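Long-range contacts in urocanate hydratase (Paenibacillus sp. Soil724D2, PDB 7NED), which probably hydrates thiourocanate with the help of a bound NAD+ in bacterial ergothioneine breakdown, as a lyase of the urocanase family: residues Gly16-Ala21 against Leu65-Thr70; Met472-Thr477 against Thr495-Gly500; Ala299-Lys304 against Phe330-Phe335; Ser292-Val297 against Tyr324-Ala329. All blocks are in the same frame, centred on the assembly; numbering follows the deposited sequence.

Interaction 1: Gly16-Ala21 against Leu65-Thr70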
# COMPACT_ATOMS: atom_id res chain seq x y z
N GLY A 16 26.14 13.34 8.00
CA GLY A 16 25.38 14.39 8.67
C GLY A 16 24.52 13.82 9.77
O GLY A 16 24.42 12.60 9.96
N TRP A 17 23.87 14.72 10.50
CA TRP A 17 23.10 14.30 11.68
C TRP A 17 21.75 13.70 11.30
O TRP A 17 21.19 12.92 12.08
CB TRP A 17 22.88 15.48 12.62
CG TRP A 17 23.92 15.47 13.72
CD1 TRP A 17 25.00 16.30 13.83
CD2 TRP A 17 23.99 14.55 14.82
NE1 TRP A 17 25.75 15.95 14.95
CE2 TRP A 17 25.15 14.89 15.57
CE3 TRP A 17 23.19 13.49 15.27
CZ2 TRP A 17 25.53 14.19 16.74
CZ3 TRP A 17 23.58 12.79 16.44
CH2 TRP A 17 24.72 13.15 17.15
N ARG A 18 21.20 14.06 10.15
CA ARG A 18 19.97 13.39 9.76
C ARG A 18 20.25 11.92 9.50
O ARG A 18 19.48 11.05 9.91
CB ARG A 18 19.37 14.07 8.51
CG ARG A 18 18.96 15.50 8.81
CD ARG A 18 18.52 16.27 7.56
NE ARG A 18 17.40 15.62 6.91
CZ ARG A 18 16.99 15.90 5.68
NH1 ARG A 18 17.62 16.84 4.96
NH2 ARG A 18 15.95 15.25 5.16
N GLN A 19 21.37 11.62 8.84
CA GLN A 19 21.70 10.23 8.59
C GLN A 19 22.08 9.53 9.90
O GLN A 19 21.64 8.41 10.18
CB GLN A 19 22.84 10.13 7.59
CG GLN A 19 22.60 10.84 6.23
CD GLN A 19 23.07 12.29 6.23
OE1 GLN A 19 22.84 13.04 7.18
NE2 GLN A 19 23.74 12.68 5.16
N GLU A 20 22.89 10.20 10.71
CA GLU A 20 23.30 9.62 11.99
C GLU A 20 22.08 9.28 12.85
O GLU A 20 22.07 8.26 13.57
CB GLU A 20 24.22 10.60 12.70
CG GLU A 20 24.74 10.11 14.07
CD GLU A 20 25.90 9.10 13.95
OE1 GLU A 20 26.61 9.12 12.92
OE2 GLU A 20 26.12 8.32 14.91
N ALA A 21 21.06 10.15 12.83
CA ALA A 21 19.89 9.92 13.65
C ALA A 21 19.23 8.60 13.30
O ALA A 21 18.91 7.79 14.18
CB ALA A 21 18.90 11.09 13.51
N LEU A 65 25.56 7.80 2.99
CA LEU A 65 24.46 8.46 2.35
C LEU A 65 24.49 9.99 2.44
O LEU A 65 24.69 10.52 3.45
CB LEU A 65 23.14 7.97 2.95
CG LEU A 65 21.81 8.26 2.27
CD1 LEU A 65 21.65 7.40 1.04
CD2 LEU A 65 20.71 7.97 3.26
N GLU A 66 24.29 10.63 1.31
CA GLU A 66 24.22 12.08 1.26
C GLU A 66 22.80 12.54 1.52
O GLU A 66 21.84 11.79 1.33
CB GLU A 66 24.71 12.61 -0.09
CG GLU A 66 26.07 12.07 -0.48
CD GLU A 66 27.19 12.89 0.13
OE1 GLU A 66 26.92 13.89 0.84
OE2 GLU A 66 28.37 12.53 -0.12
N GLU A 67 22.67 13.80 1.93
CA GLU A 67 21.37 14.38 2.24
C GLU A 67 20.43 14.40 1.05
O GLU A 67 19.20 14.42 1.24
CB GLU A 67 21.57 15.79 2.78
CG GLU A 67 20.45 16.29 3.65
CD GLU A 67 20.70 17.73 4.10
OE1 GLU A 67 20.01 18.21 5.01
OE2 GLU A 67 21.64 18.36 3.54
N ASP A 68 20.95 14.41 -0.17
CA ASP A 68 20.11 14.44 -1.36
C ASP A 68 19.89 13.07 -1.97
O ASP A 68 19.53 12.96 -3.15
CB ASP A 68 20.70 15.39 -2.41
CG ASP A 68 22.05 14.96 -2.90
OD1 ASP A 68 22.64 13.99 -2.39
OD2 ASP A 68 22.54 15.64 -3.83
N GLU A 69 20.04 12.01 -1.19
CA GLU A 69 19.84 10.66 -1.66
C GLU A 69 18.74 9.99 -0.85
O GLU A 69 18.40 10.42 0.27
CB GLU A 69 21.13 9.83 -1.57
CG GLU A 69 22.22 10.41 -2.51
CD GLU A 69 23.56 9.71 -2.39
OE1 GLU A 69 23.85 9.11 -1.31
OE2 GLU A 69 24.34 9.78 -3.37
N THR A 70 18.18 8.94 -1.43
CA THR A 70 17.21 8.12 -0.73
C THR A 70 17.63 6.66 -0.83
O THR A 70 17.86 6.13 -1.93
CB THR A 70 15.80 8.30 -1.31
OG1 THR A 70 15.43 9.68 -1.21
CG2 THR A 70 14.79 7.42 -0.55

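Interaction 2: Met472-Thr477 against Thr495-Gly500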
# COMPACT_ATOMS: atom_id res chain seq x y z
N MET A 472 8.57 16.30 3.24
CA MET A 472 9.98 16.49 3.61
C MET A 472 10.40 15.70 4.85
O MET A 472 11.34 16.09 5.55
CB MET A 472 10.22 17.98 3.85
CG MET A 472 9.91 18.75 2.55
SD MET A 472 10.13 20.52 2.69
CE MET A 472 8.80 20.94 3.75
N ALA A 473 9.70 14.60 5.16
CA ALA A 473 10.07 13.76 6.29
C ALA A 473 11.43 13.10 6.02
O ALA A 473 11.95 13.08 4.89
CB ALA A 473 8.98 12.71 6.52
N ASP A 474 12.03 12.55 7.09
CA ASP A 474 13.34 11.93 6.95
C ASP A 474 13.23 10.45 6.65
O ASP A 474 14.04 9.90 5.91
CB ASP A 474 14.17 12.12 8.24
CG ASP A 474 14.63 13.57 8.40
OD1 ASP A 474 13.98 14.31 9.17
OD2 ASP A 474 15.58 13.99 7.68
N LEU A 475 12.23 9.79 7.22
CA LEU A 475 11.99 8.39 6.93
C LEU A 475 10.49 8.14 6.86
O LEU A 475 9.74 8.58 7.73
CB LEU A 475 12.62 7.49 8.02
CG LEU A 475 12.51 5.96 7.87
CD1 LEU A 475 13.68 5.23 8.56
CD2 LEU A 475 11.19 5.42 8.40
N VAL A 476 10.05 7.40 5.83
CA VAL A 476 8.65 7.05 5.68
C VAL A 476 8.55 5.56 5.42
O VAL A 476 9.38 4.99 4.70
CB VAL A 476 7.99 7.86 4.53
CG1 VAL A 476 6.53 7.49 4.36
CG2 VAL A 476 8.15 9.33 4.81
N THR A 477 7.55 4.92 6.00
CA THR A 477 7.40 3.48 5.87
C THR A 477 5.94 3.12 5.69
O THR A 477 5.05 3.79 6.22
CB THR A 477 7.98 2.75 7.10
OG1 THR A 477 7.99 1.34 6.85
CG2 THR A 477 7.17 3.04 8.39
N THR A 495 9.49 9.40 10.47
CA THR A 495 10.51 9.88 11.41
C THR A 495 11.01 11.22 10.91
O THR A 495 11.18 11.42 9.70
CB THR A 495 11.69 8.90 11.52
OG1 THR A 495 11.22 7.65 12.02
CG2 THR A 495 12.75 9.44 12.44
N LEU A 496 11.21 12.15 11.85
CA LEU A 496 11.76 13.47 11.61
C LEU A 496 12.98 13.65 12.47
O LEU A 496 13.03 13.15 13.60
CB LEU A 496 10.75 14.58 11.92
CG LEU A 496 9.57 14.61 10.94
CD1 LEU A 496 8.41 15.35 11.60
CD2 LEU A 496 10.00 15.31 9.63
N VAL A 497 13.98 14.37 11.95
CA VAL A 497 15.19 14.67 12.72
C VAL A 497 15.20 16.17 12.94
O VAL A 497 15.27 16.95 11.98
CB VAL A 497 16.46 14.21 12.00
CG1 VAL A 497 17.70 14.53 12.89
CG2 VAL A 497 16.37 12.73 11.65
N ALA A 498 15.11 16.57 14.19
CA ALA A 498 15.24 17.97 14.58
C ALA A 498 16.72 18.19 14.88
O ALA A 498 17.17 18.03 16.01
CB ALA A 498 14.36 18.29 15.78
N ASP A 499 17.48 18.52 13.84
CA ASP A 499 18.92 18.70 13.96
C ASP A 499 19.30 20.15 14.17
O ASP A 499 20.49 20.47 14.15
CB ASP A 499 19.65 18.12 12.73
CG ASP A 499 19.33 18.85 11.44
OD1 ASP A 499 18.53 19.82 11.47
OD2 ASP A 499 19.90 18.47 10.39
N GLY A 500 18.34 21.02 14.41
CA GLY A 500 18.63 22.40 14.68
C GLY A 500 18.63 23.35 13.49
O GLY A 500 18.50 24.56 13.70

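Interaction 3: Ala299-Lys304 against Phe330-Phe335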
# COMPACT_ATOMS: atom_id res chain seq x y z
N ALA A 299 -12.86 -17.52 29.40
CA ALA A 299 -12.78 -16.98 30.75
C ALA A 299 -13.03 -15.47 30.75
O ALA A 299 -13.78 -14.96 31.60
CB ALA A 299 -11.42 -17.33 31.36
N MET A 300 -12.41 -14.74 29.82
CA MET A 300 -12.68 -13.31 29.69
C MET A 300 -14.16 -13.05 29.47
O MET A 300 -14.73 -12.11 30.05
CB MET A 300 -11.85 -12.73 28.55
CG MET A 300 -10.35 -12.92 28.82
SD MET A 300 -9.30 -12.26 27.49
CE MET A 300 -9.80 -10.54 27.38
N LEU A 301 -14.80 -13.84 28.65
CA LEU A 301 -16.21 -13.66 28.38
C LEU A 301 -17.03 -13.91 29.66
O LEU A 301 -17.93 -13.21 29.94
CB LEU A 301 -16.65 -14.54 27.22
CG LEU A 301 -16.34 -14.10 25.80
CD1 LEU A 301 -16.51 -15.23 24.84
CD2 LEU A 301 -17.15 -12.90 25.39
N GLU A 302 -16.65 -14.88 30.44
CA GLU A 302 -17.37 -15.14 31.66
C GLU A 302 -17.16 -13.99 32.64
O GLU A 302 -18.09 -13.55 33.26
CB GLU A 302 -16.96 -16.46 32.24
CG GLU A 302 -17.74 -16.84 33.47
CD GLU A 302 -19.23 -17.11 33.23
OE1 GLU A 302 -20.01 -16.78 34.17
OE2 GLU A 302 -19.61 -17.69 32.18
N LEU A 303 -15.93 -13.49 32.73
CA LEU A 303 -15.65 -12.39 33.61
C LEU A 303 -16.47 -11.18 33.20
O LEU A 303 -16.96 -10.45 34.02
CB LEU A 303 -14.16 -12.09 33.71
CG LEU A 303 -13.28 -13.18 34.34
CD1 LEU A 303 -11.80 -12.96 34.17
CD2 LEU A 303 -13.65 -13.51 35.78
N LYS A 304 -16.61 -10.99 31.91
CA LYS A 304 -17.41 -9.89 31.40
C LYS A 304 -18.86 -9.99 31.86
O LYS A 304 -19.47 -8.99 32.23
CB LYS A 304 -17.35 -9.86 29.88
CG LYS A 304 -18.34 -8.89 29.24
CD LYS A 304 -18.13 -8.82 27.69
CE LYS A 304 -19.13 -7.88 27.02
NZ LYS A 304 -18.99 -6.53 27.61
N PHE A 330 -16.26 -11.54 19.67
CA PHE A 330 -16.29 -10.11 19.42
C PHE A 330 -17.37 -9.38 20.21
O PHE A 330 -17.59 -8.18 19.99
CB PHE A 330 -16.40 -9.86 17.91
CG PHE A 330 -15.14 -10.15 17.22
CD1 PHE A 330 -14.18 -9.16 17.06
CD2 PHE A 330 -14.86 -11.44 16.80
CE1 PHE A 330 -12.98 -9.44 16.45
CE2 PHE A 330 -13.65 -11.74 16.17
CZ PHE A 330 -12.71 -10.73 15.99
N ASP A 331 -18.00 -10.07 21.17
CA ASP A 331 -18.73 -9.37 22.22
C ASP A 331 -17.79 -8.53 23.08
O ASP A 331 -18.21 -7.54 23.70
CB ASP A 331 -19.48 -10.37 23.10
CG ASP A 331 -20.70 -11.00 22.41
OD1 ASP A 331 -21.07 -10.60 21.28
OD2 ASP A 331 -21.27 -11.94 23.00
N ILE A 332 -16.52 -8.91 23.16
CA ILE A 332 -15.53 -8.18 23.93
C ILE A 332 -15.13 -6.93 23.16
O ILE A 332 -14.86 -7.00 21.96
CB ILE A 332 -14.32 -9.08 24.22
CG1 ILE A 332 -14.69 -10.13 25.26
CG2 ILE A 332 -13.19 -8.26 24.80
CD1 ILE A 332 -13.64 -11.19 25.41
N ASP A 333 -15.08 -5.79 23.86
CA ASP A 333 -14.74 -4.51 23.26
C ASP A 333 -13.30 -4.50 22.78
O ASP A 333 -12.47 -5.26 23.26
CB ASP A 333 -14.91 -3.37 24.25
CG ASP A 333 -16.35 -2.94 24.41
OD1 ASP A 333 -16.90 -3.04 25.54
OD2 ASP A 333 -16.91 -2.54 23.38
N ILE A 334 -13.02 -3.61 21.83
CA ILE A 334 -11.66 -3.30 21.42
C ILE A 334 -11.30 -1.93 21.98
O ILE A 334 -12.15 -1.03 22.03
CB ILE A 334 -11.51 -3.33 19.88
CG1 ILE A 334 -10.07 -3.02 19.44
CG2 ILE A 334 -12.49 -2.36 19.21
CD1 ILE A 334 -9.01 -4.09 19.86
N PHE A 335 -10.05 -1.76 22.38
CA PHE A 335 -9.71 -0.53 23.10
C PHE A 335 -9.84 0.72 22.23
O PHE A 335 -9.96 1.83 22.77
CB PHE A 335 -8.30 -0.62 23.65
CG PHE A 335 -7.23 -0.43 22.62
CD1 PHE A 335 -6.76 -1.49 21.87
CD2 PHE A 335 -6.64 0.81 22.45
CE1 PHE A 335 -5.76 -1.31 20.93
CE2 PHE A 335 -5.61 0.98 21.53
CZ PHE A 335 -5.19 -0.08 20.77
O HOH W 1 -16.45 -5.51 26.47

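Interaction 4: Ser292-Val297 against Tyr324-Ala329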
# COMPACT_ATOMS: atom_id res chain seq x y z
N SER A 292 -5.61 -22.78 23.54
CA SER A 292 -5.40 -22.11 24.83
C SER A 292 -5.91 -20.67 24.80
O SER A 292 -6.49 -20.19 25.77
CB SER A 292 -3.93 -22.14 25.22
OG SER A 292 -3.50 -23.43 25.63
N ILE A 293 -5.72 -19.97 23.67
CA ILE A 293 -6.31 -18.64 23.55
C ILE A 293 -7.83 -18.73 23.66
O ILE A 293 -8.46 -17.89 24.31
CB ILE A 293 -5.88 -17.99 22.22
CG1 ILE A 293 -4.42 -17.52 22.32
CG2 ILE A 293 -6.87 -16.90 21.83
CD1 ILE A 293 -3.84 -17.14 20.94
N ALA A 294 -8.44 -19.73 23.03
CA ALA A 294 -9.88 -19.90 23.14
C ALA A 294 -10.32 -20.06 24.60
O ALA A 294 -11.31 -19.46 25.04
CB ALA A 294 -10.33 -21.10 22.29
N VAL A 295 -9.60 -20.87 25.37
CA VAL A 295 -9.90 -21.03 26.80
C VAL A 295 -9.78 -19.70 27.54
O VAL A 295 -10.61 -19.36 28.39
CB VAL A 295 -8.96 -22.08 27.42
CG1 VAL A 295 -9.06 -22.02 28.92
CG2 VAL A 295 -9.31 -23.47 26.90
N GLU A 296 -8.71 -18.96 27.26
CA GLU A 296 -8.52 -17.69 27.93
C GLU A 296 -9.66 -16.73 27.61
O GLU A 296 -10.19 -16.07 28.51
CB GLU A 296 -7.17 -17.07 27.55
CG GLU A 296 -6.95 -15.74 28.27
CD GLU A 296 -5.63 -15.06 27.95
OE1 GLU A 296 -4.75 -15.63 27.22
OE2 GLU A 296 -5.49 -13.93 28.43
N VAL A 297 -10.06 -16.63 26.35
CA VAL A 297 -11.12 -15.68 26.00
C VAL A 297 -12.48 -16.14 26.53
O VAL A 297 -13.33 -15.31 26.88
CB VAL A 297 -11.15 -15.45 24.48
CG1 VAL A 297 -12.39 -14.65 24.10
CG2 VAL A 297 -9.88 -14.78 24.01
N TYR A 324 -10.76 -20.36 16.73
CA TYR A 324 -10.69 -21.62 17.45
C TYR A 324 -11.96 -21.90 18.23
O TYR A 324 -11.93 -22.63 19.22
CB TYR A 324 -9.45 -21.65 18.35
CG TYR A 324 -8.21 -21.92 17.52
CD1 TYR A 324 -7.63 -23.18 17.49
CD2 TYR A 324 -7.67 -20.92 16.72
CE1 TYR A 324 -6.50 -23.43 16.71
CE2 TYR A 324 -6.55 -21.16 15.92
CZ TYR A 324 -5.97 -22.42 15.92
OH TYR A 324 -4.85 -22.65 15.14
N GLY A 325 -13.08 -21.33 17.79
CA GLY A 325 -14.39 -21.76 18.24
C GLY A 325 -15.15 -20.81 19.15
O GLY A 325 -16.31 -21.10 19.47
N VAL A 326 -14.57 -19.69 19.58
CA VAL A 326 -15.29 -18.78 20.48
C VAL A 326 -16.13 -17.87 19.59
O VAL A 326 -15.69 -16.82 19.11
CB VAL A 326 -14.35 -18.01 21.40
CG1 VAL A 326 -15.18 -17.13 22.34
CG2 VAL A 326 -13.45 -18.97 22.18
N GLN A 327 -17.40 -18.24 19.39
CA GLN A 327 -18.21 -17.57 18.39
C GLN A 327 -18.56 -16.14 18.78
O GLN A 327 -18.67 -15.28 17.90
CB GLN A 327 -19.48 -18.38 18.13
CG GLN A 327 -19.26 -19.55 17.19
N ASN A 328 -18.77 -15.88 20.07
CA ASN A 328 -19.12 -14.55 20.55
C ASN A 328 -17.88 -13.76 20.99
O ASN A 328 -18.01 -12.76 21.72
CB ASN A 328 -20.13 -14.67 21.70
CG ASN A 328 -19.68 -15.64 22.75
OD1 ASN A 328 -19.02 -16.64 22.45
ND2 ASN A 328 -20.06 -15.37 24.01
N ALA A 329 -16.69 -14.17 20.56
CA ALA A 329 -15.49 -13.46 20.97
C ALA A 329 -15.59 -11.96 20.73
O ALA A 329 -15.06 -11.17 21.51
CB ALA A 329 -14.26 -14.04 20.25

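Interaction 1: Gly16-Ala21 against Leu65-Thr70
Two polar side chains on the first turn of helix 17-31, Arg-18 and Gln-19, hold the turn that follows helix 52-64. Both segments belong to the urocanase N-terminal domain, and the contact ties the start of one helix to a helix-to-strand turn. Arg-18 makes the charged link. Its NH1 gives a hydrogen bond to Glu-67 OE1 at 2.8 Å, as part of a salt bridge. OE1 sits at the edge of the guanidinium, near its plane, and is met on its anti side. The two flat groups are turned 67° apart, and a single nitrogen of Arg-18 does the bonding to Glu-67. Glu-67 reaches it because its CG is anti to the backbone N (chi1 -156°) and the chain runs on extended. Arg-18 has further partners: NE forms a salt bridge with Asp-474, and NH1 also bonds Arg-86 O. With an alanine here, Glu-67 would probably lose its charged partner and Asp-474 OD2 its bond to NE, with Arg-507 still on Asp-474 OD1.

The second link is amide to backbone. Gln-19 NE2 donates to Leu-65 O at 2.9 Å, with an N-H...O angle of 158°. The carbonyl oxygen lies close to the amide plane of Gln-19. A bend at chi2 turns this amide toward the end of the neighbouring helix.

Within the turn, Glu-66 N donates to Glu-69 OE1 at 3.1 Å. Glu-69 also makes a salt bridge with Arg-541 of the second subunit. Glu-66 to Glu-69 form a type I beta turn that leads into strand 69-74. Beside that strand, Leu-65 packs on Ile-81 of strand 77-83.

Interaction 2: Met472-Thr477 against Thr495-Gly500
A classic beta bulge opens the pairing of strands 475-480 and 490-498, which form a beta hairpin. Asp-474 and Leu-475 both face Thr-495. Thr-495 O accepts from Asp-474 N at 3.0 Å and from Leu-475 N at 3.1 Å. The first donor comes nearly along the C=O axis, while the second is tilted from the carbonyl plane. Thr-495 N returns a bond to Leu-475 O at 2.9 Å. Leu-475 and Thr-495 are thus an antiparallel hydrogen-bonded pair, and their CB atoms meet at 3.9 Å on one face of the sheet.

The hairpin lies inside a mixed sheet: strand 91-95 flanks it beside 475-480, and strand 428-441 beside 490-498. Before Asp-474 the chain is no longer paired with 495-500, and the Asp-474 side chain takes over the bonding. Its CG is anti to the carbonyl carbon (chi1 -72°), which brings OD1 within 2.8 Å of Val-497 N. This N-H meets OD1 from above the carboxylate plane. OD1 also forms a salt bridge with Arg-507. An asparagine in place of Asp-474 would probably take the negative charge from between Arg-507 and Arg-18, leaving Arg-18 with Glu-67 as its remaining acidic partner here.

Val-497 CG2 lies 3.8 Å from Asp-474 CG, with the two side chains crossing at about a right angle. Leu-496 CD2 lies 3.7 Å from Ala-473 CA, and Leu-496 also packs on Leu-508 and Leu-512 of helix 502-525.

Interaction 3: Ala299-Lys304 against Phe330-Phe335
Ile-332 is the tightly packed centre of this contact, against Leu-301 and Met-300. It rests on helix 282-305 just before the short, weakly bonded strand 333-334, at the edge of the parallel sheet of the Rossmann-like domain within this chain. Its CG1 lies 3.7 Å from Leu-301 CD2. Its CD1 reaches back to Met-300 CB, at 3.9 Å. The CG1 branch is anti to the carbonyl carbon (chi1 -73°), and chi2 of 170° extends CD1 toward the helix. Leu-301 CD2 therefore touches both carbons of this branch, and the two side chains cross obliquely. Met-300 also packs on Val-310, so the same turn of helix packs on strand 309-312 and on the residue leading into strand 333-334.

The other side is looser and more polar. Asp-331 is exposed and contributes its CB, 4.1 Å from Leu-301 CD2. Lys-304 is extended through chi3 and bends only at chi4 (58°). Its CE passes 3.5 Å from Asp-331 O, without a direct hydrogen bond. Lys-304 NZ stands 4.6 Å from Asp-333 OD1, beyond a salt bridge. A water fills in here. It accepts from Lys-304 NZ and from Asp-333 N, each at 3.0 Å, and donates to Asp-333 OD1 at 2.7 Å.

No direct hydrogen bond joins the two segments. Apolar packing holds the buried part, while a water carries the polar link on the solvent side. The opposite charges of Lys-304 and Asp-333 probably add a weak attraction across that water.

Interaction 4: Ser292-Val297 against Tyr324-Ala329
Ala-294 meets a chain reversal made possible by Gly-325, which has positive phi (109°). Gly-325 is the C-prime residue of a Schellman motif that ends helix 317-323. A side chain at these backbone angles would jam against the carbonyl O of Tyr-324. The motif belongs to the Rossmann-like domain, where the loop after this helix turns back over helix 282-305.

The contact is apolar and contains no hydrogen bond between the segments. Ala-294 has only a methyl group to offer, and the loop comes close around it. Its CB lies 3.8 Å from Tyr-324 O and 4.1 Å from Tyr-324 CB. The end of the Tyr-324 side chain leads away from this helix segment, and the side chain also touches Leu-260.

Val-326 divides its two methyl groups between two helix residues about one turn apart. With CG1 anti to the backbone N (chi1 -178°), the two methyls spread along the helix. CG2 lies 3.8 Å from Ala-294 CB. CG1 lies 4.1 Å from Val-297 CG1, where the two valines cross at a slant. Val-297 also packs on Ile-317 and Ala-321 of helix 317-323.

A type I beta turn from Val-326 to Ala-329 carries the chain onward along the helix. It brings Ala-329 CB to 4.3 Å from Val-297 CG1. Back at Val-326, CG2 also touches the helix backbone, 3.6 Å from Ala-294 O.

Interactions 1 and 2 lie together on one side of the chain's centre, and interactions 3 and 4 on the opposite side. The members of each pair have centres about 10 Å apart. Interactions 1 and 2 reach the same mixed sheet and both touch the second subunit. There the contacts are charged or backbone-bonded, and Arg-18 NE, 2.6 Å from Asp-474 OD2, joins the two. Interactions 3 and 4 share helix 282-305 in the Rossmann-like domain and are mainly apolar. They meet where Ile-332 CD1 lies 3.9 Å from Val-297 CG1. The touching residues of interaction 2 are all buried. Interaction 3 is only partly buried. Interactions 1 and 4 combine buried with partly exposed residues.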